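Local atomic coordinates of alpha-1,6-mannanase (Bacteroides thetaiotaomicron, PDB entry 4V1S), a protein that is assigned as an alpha-1,6-mannanase of glycoside hydrolase family 76, probably hydrolysing alpha-1,6-mannosidic linkages in mannans. Residues T148-C153 and S205-L210; D154-T159 and S163-A168; L215-Q220 and W274-Q279. All blocks are in the same frame, centred on the assembly; numbering follows the deposited sequence. Where two conformers were deposited one is given.

Contact 1. Residues T148-C153 and S205-L210; sequences TAIGLC and SAVTML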
ATOM      1  N   THR A 148       5.093   1.854  -4.803  1.00  9.27           N
ATOM      2  CA  THR A 148       5.600   0.928  -5.820  1.00  9.44           C
ATOM      3  C   THR A 148       6.895   0.266  -5.339  1.00  9.08           C
ATOM      4  O   THR A 148       7.043  -0.954  -5.446  1.00 10.61           O
ATOM      5  CB  THR A 148       5.825   1.642  -7.162  1.00 10.48           C
ATOM      6  OG1 THR A 148       4.583   2.222  -7.591  1.00 10.97           O
ATOM      7  CG2 THR A 148       6.335   0.709  -8.209  1.00 12.06           C
ATOM      8  N   ALA A 149       7.795   1.066  -4.740  1.00  9.82           N
ATOM      9  CA  ALA A 149       9.038   0.543  -4.196  1.00  9.73           C
ATOM     10  C   ALA A 149       8.803  -0.593  -3.196  1.00 10.46           C
ATOM     11  O   ALA A 149       9.509  -1.581  -3.217  1.00 11.71           O
ATOM     12  CB  ALA A 149       9.859   1.664  -3.561  1.00 10.62           C
ATOM     13  N   ILE A 150       7.810  -0.447  -2.338  1.00 10.97           N
ATOM     14  CA  ILE A 150       7.436  -1.488  -1.375  1.00 10.79           C
ATOM     15  C   ILE A 150       7.145  -2.774  -2.127  1.00  9.35           C
ATOM     16  O   ILE A 150       7.701  -3.815  -1.798  1.00 12.12           O
ATOM     17  CB  ILE A 150       6.219  -1.028  -0.553  1.00 10.91           C
ATOM     18  CG1 ILE A 150       6.618   0.067   0.450  1.00 11.60           C
ATOM     19  CG2 ILE A 150       5.623  -2.185   0.225  1.00 12.36           C
ATOM     20  CD1 ILE A 150       5.420   0.917   0.874  1.00 11.11           C
ATOM     21  N   GLY A 151       6.269  -2.705  -3.136  1.00 10.43           N
ATOM     22  CA  GLY A 151       5.879  -3.902  -3.914  1.00  9.88           C
ATOM     23  C   GLY A 151       7.098  -4.513  -4.618  1.00 11.14           C
ATOM     24  O   GLY A 151       7.240  -5.743  -4.647  1.00 12.54           O
ATOM     25  N   LEU A 152       7.963  -3.662  -5.200  1.00 10.07           N
ATOM     26  CA  LEU A 152       9.134  -4.176  -5.915  1.00 10.61           C
ATOM     27  C   LEU A 152      10.155  -4.817  -4.978  1.00 11.27           C
ATOM     28  O   LEU A 152      10.775  -5.808  -5.344  1.00 13.12           O
ATOM     29  CB  LEU A 152       9.763  -3.093  -6.792  1.00 11.28           C
ATOM     30  CG  LEU A 152       8.830  -2.519  -7.880  1.00 11.89           C
ATOM     31  CD1 LEU A 152       9.490  -1.312  -8.530  1.00 14.14           C
ATOM     32  CD2 LEU A 152       8.529  -3.600  -8.917  1.00 13.83           C
ATOM     33  N   CYS A 153      10.305  -4.271  -3.771  1.00 10.54           N
ATOM     34  CA  CYS A 153      11.150  -4.922  -2.767  1.00 13.22           C
ATOM     35  C   CYS A 153      10.602  -6.306  -2.465  1.00 13.66           C
ATOM     36  O   CYS A 153      11.352  -7.288  -2.418  1.00 13.91           O
ATOM     37  CB  CYS A 153      11.233  -4.115  -1.466  1.00 14.45           C
ATOM     38  SG  CYS A 153      12.201  -2.611  -1.524  1.00 14.54           S
ATOM     39  N   SER A 205       6.003  10.501   3.730  1.00 10.15           N
ATOM     40  CA  SER A 205       6.881  10.026   4.792  1.00 12.01           C
ATOM     41  C   SER A 205       6.785   8.518   4.960  1.00 12.71           C
ATOM     42  O   SER A 205       7.790   7.813   4.986  1.00 11.69           O
ATOM     43  CB  SER A 205       6.533  10.657   6.138  1.00 12.89           C
ATOM     44  OG  SER A 205       6.902  12.031   6.196  1.00 13.76           O
ATOM     45  N   ALA A 206       5.553   8.050   5.102  1.00 10.51           N
ATOM     46  CA  ALA A 206       5.299   6.683   5.545  1.00  9.82           C
ATOM     47  C   ALA A 206       5.709   5.620   4.532  1.00 11.75           C
ATOM     48  O   ALA A 206       6.387   4.630   4.885  1.00 11.68           O
ATOM     49  CB  ALA A 206       3.831   6.544   5.949  1.00 10.56           C
ATOM     50  N   VAL A 207       5.341   5.787   3.271  1.00 11.62           N
ATOM     51  CA  VAL A 207       5.751   4.802   2.281  1.00 11.56           C
ATOM     52  C   VAL A 207       7.266   4.886   2.008  1.00 10.57           C
ATOM     53  O   VAL A 207       7.917   3.891   1.672  1.00 11.99           O
ATOM     54  CB  VAL A 207       4.977   4.885   0.947  1.00 10.88           C
ATOM     55  CG1 VAL A 207       3.509   4.598   1.179  1.00 11.79           C
ATOM     56  CG2 VAL A 207       5.182   6.198   0.199  1.00 12.91           C
ATOM     57  N   THR A 208       7.841   6.088   2.129  1.00  9.85           N
ATOM     58  CA  THR A 208       9.273   6.216   1.953  1.00 11.38           C
ATOM     59  C   THR A 208      10.023   5.531   3.122  1.00 12.41           C
ATOM     60  O   THR A 208      11.001   4.820   2.897  1.00 13.43           O
ATOM     61  CB  THR A 208       9.666   7.683   1.763  1.00 10.89           C
ATOM     62  OG1 THR A 208       9.022   8.218   0.632  1.00 11.64           O
ATOM     63  CG2 THR A 208      11.143   7.868   1.580  1.00 12.29           C
ATOM     64  N   MET A 209       9.545   5.720   4.357  1.00 12.17           N
ATOM     65  CA  MET A 209      10.107   5.032   5.479  1.00 11.98           C
ATOM     66  C   MET A 209      10.050   3.517   5.337  1.00 13.22           C
ATOM     67  O   MET A 209      11.046   2.830   5.571  1.00 13.29           O
ATOM     68  CB  MET A 209       9.412   5.430   6.787  1.00 11.35           C
ATOM     69  CG  MET A 209       9.761   6.847   7.258  1.00 12.25           C
ATOM     70  SD  MET A 209       8.622   7.531   8.489  1.00 13.44           S
ATOM     71  CE  MET A 209       8.519   6.164   9.638  1.00 14.85           C
ATOM     72  N   LEU A 210       8.901   2.992   4.940  1.00 11.96           N
ATOM     73  CA  LEU A 210       8.763   1.556   4.824  1.00 12.57           C
ATOM     74  C   LEU A 210       9.686   1.029   3.719  1.00 12.34           C
ATOM     75  O   LEU A 210      10.344   0.010   3.896  1.00 13.11           O
ATOM     76  CB  LEU A 210       7.304   1.152   4.593  1.00 11.35           C
ATOM     77  CG  LEU A 210       7.093  -0.362   4.560  1.00 12.17           C
ATOM     78  CD1 LEU A 210       7.540  -1.032   5.858  1.00 12.93           C
ATOM     79  CD2 LEU A 210       5.637  -0.688   4.312  1.00 12.17           C
TER
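The carbonyl O of Val207 meets two groups. Ser211 OG hydrogen-bonds to it from within the same helix, and the methyl CD1 of Ile150 rests 4.0 Å from this Val207 O. Ile150 lies on helix 142-159 and Val207 on helix 202-219. These are two neighbouring helices of the mostly helical (alpha/alpha)6 barrel of six helical hairpins, the fold of this family. The contact is buried, its centre about 8 Å from the centre of the chain. Ile150 carries one side of it alone. Its CG1 is anti to the carbonyl carbon (chi1 -72°), and the chain runs on nearly straight (chi2 158°), which sends CD1 towards the other helix. There CD1 lies against Val207 and Leu210, about one turn apart on helix 202-219. It is 4.0 Å from Val207 CB. The side chains of Ile150 and Leu210 cross at about a right angle. No hydrogen bond joins the two segments, and the fit is one of aliphatic carbon against aliphatic carbon. Tyr89 of helix 81-97 and Lys214 also touch Ile150. The CA atoms of Ile150 and Leu210 are 7.0 Å apart. The closest approach is methyl to methyl, Ile150 CD1 to Leu210 CD2, at 3.8 Å.

Contact 2. Residues D154-T159 and S163-A168; sequences DAYLAT and SYLEKA
Leu165 CD2 sits over one face of the Tyr156 ring, a CH-pi contact 4.0 Å from the centroid and only 12° off the normal. The Tyr164 ring has Tyr156 N at its edge and Ala155 O in its plane. Ala155 CB and Thr159 OG1 approach this ring obliquely; Ala155 CB is 3.6 Å from Tyr164 CD2. Thr159 OG1 lies 3.4 Å from Tyr164 CD2, the two side chains crossing at about a right angle. The segments belong to helices 142-159 and 162-177, an antiparallel helical hairpin of the (alpha/alpha)6 fold. The axes of segments 154-159 and 163-168 approach to 8.3 Å, with 159° between their directions. Tyr156 has CG anti to its own N (chi1 172°), which lays the ring along Leu165, whose CB is 3.6 Å from Tyr156 CD1. An alanine in place of Tyr156 is likely to leave Leu165 CD2 without the ring face it packs on and to open a gap beside Ile218. Thr159 OG1 donates to Ala155 O at 2.8 Å, from above the carbonyl plane, and also bonds Asn161 N. Phe110 of helix 99-114 also meets the Tyr164 ring. No hydrogen bond crosses between the segments. The hairpin therefore closes by aromatic and aliphatic packing.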
ATOM      1  N   ASP A 154       9.294  -6.394  -2.236  1.00 11.64           N
ATOM      2  CA  ASP A 154       8.690  -7.687  -1.931  1.00 12.67           C
ATOM      3  C   ASP A 154       8.781  -8.661  -3.122  1.00 13.47           C
ATOM      4  O   ASP A 154       8.975  -9.863  -2.927  1.00 13.91           O
ATOM      5  CB  ASP A 154       7.233  -7.482  -1.472  1.00 11.81           C
ATOM      6  CG  ASP A 154       7.155  -6.854  -0.083  1.00 13.85           C
ATOM      7  OD1 ASP A 154       8.103  -7.041   0.698  1.00 18.56           O
ATOM      8  OD2 ASP A 154       6.143  -6.199   0.244  1.00 15.31           O
ATOM      9  N   ALA A 155       8.658  -8.131  -4.342  1.00 13.43           N
ATOM     10  CA  ALA A 155       8.782  -8.937  -5.547  1.00 12.39           C
ATOM     11  C   ALA A 155      10.200  -9.521  -5.663  1.00 13.62           C
ATOM     12  O   ALA A 155      10.386 -10.702  -6.000  1.00 15.19           O
ATOM     13  CB  ALA A 155       8.428  -8.134  -6.788  1.00 15.03           C
ATOM     14  N   TYR A 156      11.191  -8.683  -5.392  1.00 14.71           N
ATOM     15  CA  TYR A 156      12.579  -9.152  -5.317  1.00 15.28           C
ATOM     16  C   TYR A 156      12.783 -10.219  -4.226  1.00 14.72           C
ATOM     17  O   TYR A 156      13.414 -11.240  -4.457  1.00 16.30           O
ATOM     18  CB  TYR A 156      13.550  -7.969  -5.078  1.00 14.13           C
ATOM     19  CG  TYR A 156      14.958  -8.442  -4.795  1.00 14.66           C
ATOM     20  CD1 TYR A 156      15.770  -8.904  -5.812  1.00 15.98           C
ATOM     21  CD2 TYR A 156      15.432  -8.505  -3.504  1.00 17.18           C
ATOM     22  CE1 TYR A 156      17.046  -9.393  -5.541  1.00 18.15           C
ATOM     23  CE2 TYR A 156      16.691  -8.980  -3.230  1.00 20.20           C
ATOM     24  CZ  TYR A 156      17.493  -9.430  -4.249  1.00 20.40           C
ATOM     25  OH  TYR A 156      18.762  -9.877  -3.936  1.00 26.86           O
ATOM     26  N   LEU A 157      12.256  -9.990  -3.032  1.00 13.20           N
ATOM     27  CA  LEU A 157      12.405 -10.981  -1.990  1.00 15.87           C
ATOM     28  C   LEU A 157      11.812 -12.329  -2.393  1.00 15.65           C
ATOM     29  O   LEU A 157      12.339 -13.363  -2.029  1.00 19.54           O
ATOM     30  CB  LEU A 157      11.810 -10.488  -0.681  1.00 15.49           C
ATOM     31  CG  LEU A 157      12.556  -9.351   0.022  1.00 18.15           C
ATOM     32  CD1 LEU A 157      11.694  -8.800   1.147  1.00 23.62           C
ATOM     33  CD2 LEU A 157      13.893  -9.809   0.581  1.00 21.05           C
ATOM     34  N   ALA A 158      10.703 -12.293  -3.128  1.00 13.47           N
ATOM     35  CA  ALA A 158       9.975 -13.508  -3.534  1.00 14.68           C
ATOM     36  C   ALA A 158      10.651 -14.281  -4.672  1.00 14.81           C
ATOM     37  O   ALA A 158      10.492 -15.502  -4.772  1.00 17.77           O
ATOM     38  CB  ALA A 158       8.543 -13.163  -3.932  1.00 15.97           C
ATOM     39  N   THR A 159      11.366 -13.563  -5.539  1.00 14.99           N
ATOM     40  CA  THR A 159      11.852 -14.132  -6.799  1.00 16.21           C
ATOM     41  C   THR A 159      13.353 -14.042  -7.019  1.00 15.07           C
ATOM     42  O   THR A 159      13.912 -14.757  -7.874  1.00 18.27           O
ATOM     43  CB  THR A 159      11.229 -13.426  -8.022  1.00 16.02           C
ATOM     44  OG1 THR A 159      11.649 -12.059  -8.068  1.00 16.52           O
ATOM     45  CG2 THR A 159       9.716 -13.525  -7.999  1.00 19.46           C
ATOM     46  N   SER A 163      16.141  -7.245 -11.791  1.00 14.77           N
ATOM     47  CA  SER A 163      15.470  -6.110 -12.431  1.00 15.73           C
ATOM     48  C   SER A 163      14.414  -5.500 -11.495  1.00 13.06           C
ATOM     49  O   SER A 163      14.238  -4.291 -11.487  1.00 15.37           O
ATOM     50  CB  SER A 163      14.884  -6.492 -13.793  1.00 20.20           C
ATOM     51  OG  SER A 163      13.759  -7.331 -13.669  1.00 25.42           O
ATOM     52  N   TYR A 164      13.743  -6.332 -10.697  1.00 12.67           N
ATOM     53  CA  TYR A 164      12.763  -5.821  -9.731  1.00 13.64           C
ATOM     54  C   TYR A 164      13.455  -4.944  -8.671  1.00 13.05           C
ATOM     55  O   TYR A 164      12.970  -3.863  -8.332  1.00 14.95           O
ATOM     56  CB  TYR A 164      12.003  -6.962  -9.032  1.00 13.38           C
ATOM     57  CG  TYR A 164      11.208  -7.896  -9.938  1.00 13.68           C
ATOM     58  CD1 TYR A 164      10.935  -7.607 -11.273  1.00 15.96           C
ATOM     59  CD2 TYR A 164      10.740  -9.091  -9.437  1.00 14.20           C
ATOM     60  CE1 TYR A 164      10.188  -8.501 -12.063  1.00 15.95           C
ATOM     61  CE2 TYR A 164      10.006  -9.967 -10.198  1.00 14.79           C
ATOM     62  CZ  TYR A 164       9.716  -9.666 -11.506  1.00 15.93           C
ATOM     63  OH  TYR A 164       8.988 -10.554 -12.248  1.00 16.38           O
ATOM     64  N   LEU A 165      14.619  -5.408  -8.189  1.00 13.35           N
ATOM     65  CA  LEU A 165      15.369  -4.645  -7.194  1.00 13.89           C
ATOM     66  C   LEU A 165      15.921  -3.323  -7.767  1.00 12.40           C
ATOM     67  O   LEU A 165      15.926  -2.316  -7.081  1.00 13.61           O
ATOM     68  CB  LEU A 165      16.506  -5.507  -6.639  1.00 17.10           C
ATOM     69  CG  LEU A 165      17.280  -4.850  -5.501  1.00 21.78           C
ATOM     70  CD1 LEU A 165      16.368  -4.570  -4.299  1.00 25.18           C
ATOM     71  CD2 LEU A 165      18.464  -5.699  -5.107  1.00 26.34           C
ATOM     72  N   GLU A 166      16.367  -3.344  -9.015  1.00 13.51           N
ATOM     73  CA  GLU A 166      16.864  -2.140  -9.671  1.00 15.30           C
ATOM     74  C   GLU A 166      15.779  -1.056  -9.672  1.00 12.08           C
ATOM     75  O   GLU A 166      16.028   0.099  -9.337  1.00 13.56           O
ATOM     76  CB  GLU A 166      17.306  -2.469 -11.093  1.00 18.53           C
ATOM     77  CG  GLU A 166      17.745  -1.310 -11.954  1.00 27.51           C
ATOM     78  CD  GLU A 166      18.336  -1.777 -13.289  1.00 43.00           C
ATOM     79  OE1 GLU A 166      18.294  -3.002 -13.592  1.00 56.19           O
ATOM     80  OE2 GLU A 166      18.850  -0.915 -14.033  1.00 62.40           O
ATOM     81  N   LYS A 167      14.560  -1.444 -10.040  1.00 12.03           N
ATOM     82  CA  LYS A 167      13.461  -0.478 -10.073  1.00 11.92           C
ATOM     83  C   LYS A 167      13.014  -0.112  -8.647  1.00 11.19           C
ATOM     84  O   LYS A 167      12.581   1.014  -8.430  1.00 11.82           O
ATOM     85  CB  LYS A 167      12.288  -0.958 -10.915  1.00 14.21           C
ATOM     86  CG  LYS A 167      12.568  -0.956 -12.405  1.00 16.17           C
ATOM     87  CD  LYS A 167      12.595   0.440 -12.976  1.00 17.35           C
ATOM     88  CE  LYS A 167      12.776   0.443 -14.481  1.00 17.94           C
ATOM     89  NZ  LYS A 167      14.076  -0.102 -14.938  1.00 25.78           N
ATOM     90  N   ALA A 168      13.061  -1.044  -7.688  1.00 11.11           N
ATOM     91  CA  ALA A 168      12.765  -0.678  -6.291  1.00 11.92           C
ATOM     92  C   ALA A 168      13.687   0.441  -5.826  1.00 11.37           C
ATOM     93  O   ALA A 168      13.248   1.419  -5.227  1.00 12.39           O
ATOM     94  CB  ALA A 168      12.899  -1.858  -5.364  1.00 13.06           C
TER

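Contact 3. Residues L215-Q220 and W274-Q279; sequences LYEITQ and WLKMYQ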
ATOM      1  N   LEU A 215      14.546  -1.838   1.986  1.00 14.78           N
ATOM      2  CA  LEU A 215      15.840  -1.810   1.308  1.00 15.68           C
ATOM      3  C   LEU A 215      17.045  -1.900   2.267  1.00 17.69           C
ATOM      4  O   LEU A 215      18.093  -2.465   1.907  1.00 19.51           O
ATOM      5  CB  LEU A 215      15.945  -0.610   0.372  1.00 16.69           C
ATOM      6  CG  LEU A 215      15.421  -0.935  -1.035  1.00 20.16           C
ATOM      7  CD1 LEU A 215      15.124   0.321  -1.822  1.00 23.21           C
ATOM      8  CD2 LEU A 215      16.417  -1.806  -1.805  1.00 21.69           C
ATOM      9  N   TYR A 216      16.894  -1.370   3.480  1.00 16.84           N
ATOM     10  CA  TYR A 216      17.908  -1.560   4.509  1.00 18.67           C
ATOM     11  C   TYR A 216      18.106  -3.042   4.792  1.00 19.12           C
ATOM     12  O   TYR A 216      19.237  -3.530   4.869  1.00 22.04           O
ATOM     13  CB  TYR A 216      17.545  -0.821   5.809  1.00 19.36           C
ATOM     14  CG  TYR A 216      18.510  -1.113   6.916  1.00 20.75           C
ATOM     15  CD1 TYR A 216      19.832  -0.702   6.824  1.00 23.72           C
ATOM     16  CD2 TYR A 216      18.117  -1.837   8.032  1.00 22.57           C
ATOM     17  CE1 TYR A 216      20.738  -0.991   7.829  1.00 27.10           C
ATOM     18  CE2 TYR A 216      19.010  -2.138   9.043  1.00 28.91           C
ATOM     19  CZ  TYR A 216      20.315  -1.700   8.941  1.00 26.79           C
ATOM     20  OH  TYR A 216      21.224  -1.987   9.931  1.00 33.73           O
ATOM     21  N   GLU A 217      17.008  -3.761   4.958  1.00 18.94           N
ATOM     22  CA  GLU A 217      17.092  -5.186   5.252  1.00 20.98           C
ATOM     23  C   GLU A 217      17.765  -5.930   4.102  1.00 21.64           C
ATOM     24  O   GLU A 217      18.596  -6.807   4.329  1.00 25.31           O
ATOM     25  CB  GLU A 217      15.706  -5.743   5.550  1.00 24.02           C
ATOM     26  CG  GLU A 217      15.154  -5.250   6.879  1.00 25.65           C
ATOM     27  CD  GLU A 217      13.859  -5.917   7.305  1.00 41.63           C
ATOM     28  OE1 GLU A 217      13.274  -6.726   6.520  1.00 50.52           O
ATOM     29  OE2 GLU A 217      13.405  -5.597   8.440  1.00 46.43           O
ATOM     30  N   ILE A 218      17.447  -5.555   2.871  1.00 20.79           N
ATOM     31  CA  ILE A 218      18.031  -6.205   1.702  1.00 20.08           C
ATOM     32  C   ILE A 218      19.516  -5.865   1.527  1.00 22.55           C
ATOM     33  O   ILE A 218      20.356  -6.765   1.312  1.00 26.01           O
ATOM     34  CB  ILE A 218      17.246  -5.842   0.417  1.00 19.85           C
ATOM     35  CG1 ILE A 218      15.876  -6.515   0.465  1.00 20.88           C
ATOM     36  CG2 ILE A 218      18.006  -6.261  -0.842  1.00 21.00           C
ATOM     37  CD1 ILE A 218      14.852  -5.905  -0.475  1.00 20.18           C
ATOM     38  N   THR A 219      19.847  -4.584   1.592  1.00 19.91           N
ATOM     39  CA  THR A 219      21.200  -4.117   1.223  1.00 22.70           C
ATOM     40  C   THR A 219      22.189  -3.948   2.382  1.00 24.52           C
ATOM     41  O   THR A 219      23.393  -3.867   2.151  1.00 27.81           O
ATOM     42  CB  THR A 219      21.143  -2.748   0.532  1.00 21.30           C
ATOM     43  OG1 THR A 219      20.701  -1.753   1.474  1.00 22.51           O
ATOM     44  CG2 THR A 219      20.238  -2.782  -0.689  1.00 22.48           C
ATOM     45  N   GLN A 220      21.640  -3.864   3.600  1.00 22.71           N
ATOM     46  CA  GLN A 220      22.351  -3.518   4.824  1.00 26.43           C
ATOM     47  C   GLN A 220      23.075  -2.171   4.733  1.00 26.04           C
ATOM     48  O   GLN A 220      23.984  -1.902   5.507  1.00 31.99           O
ATOM     49  CB  GLN A 220      23.277  -4.683   5.255  1.00 30.04           C
ATOM     50  CG  GLN A 220      22.499  -5.948   5.611  1.00 36.53           C
ATOM     51  CD  GLN A 220      21.632  -5.784   6.866  1.00 41.03           C
ATOM     52  OE1 GLN A 220      20.378  -5.846   6.814  1.00 51.80           O
ATOM     53  NE2 GLN A 220      22.293  -5.533   7.994  1.00 51.88           N
ATOM     54  N   TRP A 274       7.331   1.529  11.648  1.00 13.48           N
ATOM     55  CA  TRP A 274       7.827   1.459  13.006  1.00 13.97           C
ATOM     56  C   TRP A 274       8.174   0.046  13.431  1.00 16.13           C
ATOM     57  O   TRP A 274       9.163  -0.161  14.161  1.00 17.28           O
ATOM     58  CB  TRP A 274       6.842   2.074  13.986  1.00 14.20           C
ATOM     59  CG  TRP A 274       6.678   3.564  13.884  1.00 14.03           C
ATOM     60  CD1 TRP A 274       7.645   4.495  13.632  1.00 15.03           C
ATOM     61  CD2 TRP A 274       5.449   4.299  14.074  1.00 13.57           C
ATOM     62  NE1 TRP A 274       7.095   5.754  13.653  1.00 15.18           N
ATOM     63  CE2 TRP A 274       5.754   5.666  13.920  1.00 14.05           C
ATOM     64  CE3 TRP A 274       4.128   3.930  14.348  1.00 13.65           C
ATOM     65  CZ2 TRP A 274       4.786   6.674  14.051  1.00 14.77           C
ATOM     66  CZ3 TRP A 274       3.174   4.916  14.459  1.00 14.23           C
ATOM     67  CH2 TRP A 274       3.500   6.280  14.310  1.00 13.31           C
ATOM     68  N   LEU A 275       7.400  -0.943  12.984  1.00 15.39           N
ATOM     69  CA  LEU A 275       7.715  -2.334  13.328  1.00 16.30           C
ATOM     70  C   LEU A 275       9.044  -2.739  12.727  1.00 16.84           C
ATOM     71  O   LEU A 275       9.817  -3.454  13.372  1.00 20.59           O
ATOM     72  CB  LEU A 275       6.571  -3.285  12.927  1.00 18.54           C
ATOM     73  CG  LEU A 275       5.274  -3.085  13.736  1.00 17.65           C
ATOM     74  CD1 LEU A 275       4.194  -3.956  13.152  1.00 17.95           C
ATOM     75  CD2 LEU A 275       5.463  -3.389  15.221  1.00 18.00           C
ATOM     76  N   LYS A 276       9.341  -2.311  11.500  1.00 16.61           N
ATOM     77  CA  LYS A 276      10.653  -2.615  10.909  0.50 18.31           C
ATOM     78  C   LYS A 276      11.771  -1.862  11.615  1.00 18.08           C
ATOM     79  O   LYS A 276      12.865  -2.400  11.794  1.00 19.62           O
ATOM     80  CB  LYS A 276      10.696  -2.346   9.408  0.50 17.53           C
ATOM     81  CG  LYS A 276       9.735  -3.237   8.641  0.50 19.69           C
ATOM     82  CD  LYS A 276      10.071  -3.351   7.169  0.50 17.30           C
ATOM     83  CE  LYS A 276      11.161  -4.393   6.925  0.50 19.27           C
ATOM     84  NZ  LYS A 276      10.641  -5.772   7.179  0.50 29.19           N
ATOM     85  N   MET A 277      11.494  -0.624  12.029  1.00 16.51           N
ATOM     86  CA  MET A 277      12.504   0.164  12.741  1.00 18.88           C
ATOM     87  C   MET A 277      12.805  -0.462  14.086  1.00 21.05           C
ATOM     88  O   MET A 277      13.958  -0.479  14.512  1.00 21.44           O
ATOM     89  CB  MET A 277      12.068   1.611  12.890  1.00 19.03           C
ATOM     90  CG  MET A 277      11.939   2.300  11.532  1.00 16.22           C
ATOM     91  SD  MET A 277      11.235   3.933  11.551  1.00 17.47           S
ATOM     92  CE  MET A 277      12.699   4.866  12.048  1.00 18.89           C
ATOM     93  N   TYR A 278      11.782  -1.021  14.723  1.00 17.76           N
ATOM     94  CA  TYR A 278      11.979  -1.776  15.947  1.00 21.63           C
ATOM     95  C   TYR A 278      12.902  -2.969  15.741  1.00 23.21           C
ATOM     96  O   TYR A 278      13.848  -3.170  16.509  1.00 27.97           O
ATOM     97  CB  TYR A 278      10.637  -2.255  16.491  1.00 20.19           C
ATOM     98  CG  TYR A 278      10.772  -3.186  17.669  1.00 23.99           C
ATOM     99  CD1 TYR A 278      11.429  -2.782  18.827  1.00 26.49           C
ATOM    100  CD2 TYR A 278      10.230  -4.467  17.627  1.00 27.01           C
ATOM    101  CE1 TYR A 278      11.555  -3.636  19.909  1.00 31.94           C
ATOM    102  CE2 TYR A 278      10.337  -5.314  18.709  1.00 33.90           C
ATOM    103  CZ  TYR A 278      11.009  -4.897  19.842  1.00 29.07           C
ATOM    104  OH  TYR A 278      11.106  -5.744  20.916  1.00 37.92           O
ATOM    105  N   GLN A 279      12.645  -3.758  14.707  1.00 22.56           N
ATOM    106  CA  GLN A 279      13.508  -4.919  14.423  1.00 24.95           C
ATOM    107  C   GLN A 279      14.955  -4.500  14.130  1.00 27.79           C
ATOM    108  O   GLN A 279      15.900  -5.175  14.565  1.00 29.89           O
ATOM    109  CB  GLN A 279      12.945  -5.733  13.254  1.00 22.84           C
ATOM    110  CG  GLN A 279      11.602  -6.388  13.558  1.00 29.79           C
ATOM    111  CD  GLN A 279      11.601  -7.314  14.788  1.00 38.36           C
ATOM    112  OE1 GLN A 279      10.567  -7.493  15.456  1.00 38.66           O
ATOM    113  NE2 GLN A 279      12.744  -7.915  15.090  1.00 41.40           N
TER
HETATM  114  O   HOH W   1      14.301  -3.866   9.940  1.00 32.57           O
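Glu217 reaches from helix 202-219 to Lys276 on helix 264-281. Its CB points toward the other segment. CG is anti to the carbonyl carbon (chi1 -70°), and the chain beyond it is extended. CG is the first atom to come near the lysine, 4.1 Å from Lys276 CE. CD follows, 3.2 Å from Lys276 NZ. At the tip, OE1 takes a weak hydrogen bond from Lys276 NZ at 2.9 Å, part of a salt bridge. The same Lys276 NZ is 3.0 Å from Glu217 OE2, so the amine sits almost evenly between the two oxygens. It lies well above the carboxylate plane, not within it. A water is placed to donate to Glu217 OE2 and to Lys276 O, the latter at 2.8 Å. Its distance of 2.5 Å to Glu217 OE2 is doubtfully short. The carboxylate may thus be linked to both the side chain and the backbone of one residue. Lys276 folds back to meet it, bent at chi3 (82°) and chi4 (70°). Lys276 also touches Leu210, through CD, and Met213. This is a surface link between two helices of the (alpha/alpha)6 fold. Its chemistry suggests a surface charge pair that the lysine probably makes in one of its two modelled conformers. The pair would partly neutralise both groups, and the water may give a second connection that does not depend on the amine.

All three contacts lie in one family 76 range of the (alpha/alpha)6 fold. Contact 2 joins two successive helices; contacts 1 and 3 each bridge helices with another between them in the chain, 162-177 for contact 1 and 222-239 for contact 3. Contact 2 is nested inside the loop closed by contact 1, and contact 3 follows both. Centres are about 12 Å apart for contacts 1 and 2 and for contacts 1 and 3, and about 16 Å for contacts 2 and 3. They touch one another: Leu152 packs on Ala168, Cys153 on Leu215, and Leu165 on Leu215. Helix 142-159 is shared by contacts 1 and 2, and helix 202-219 by contacts 1 and 3, so these two helices connect the buried packing to the surface salt bridge.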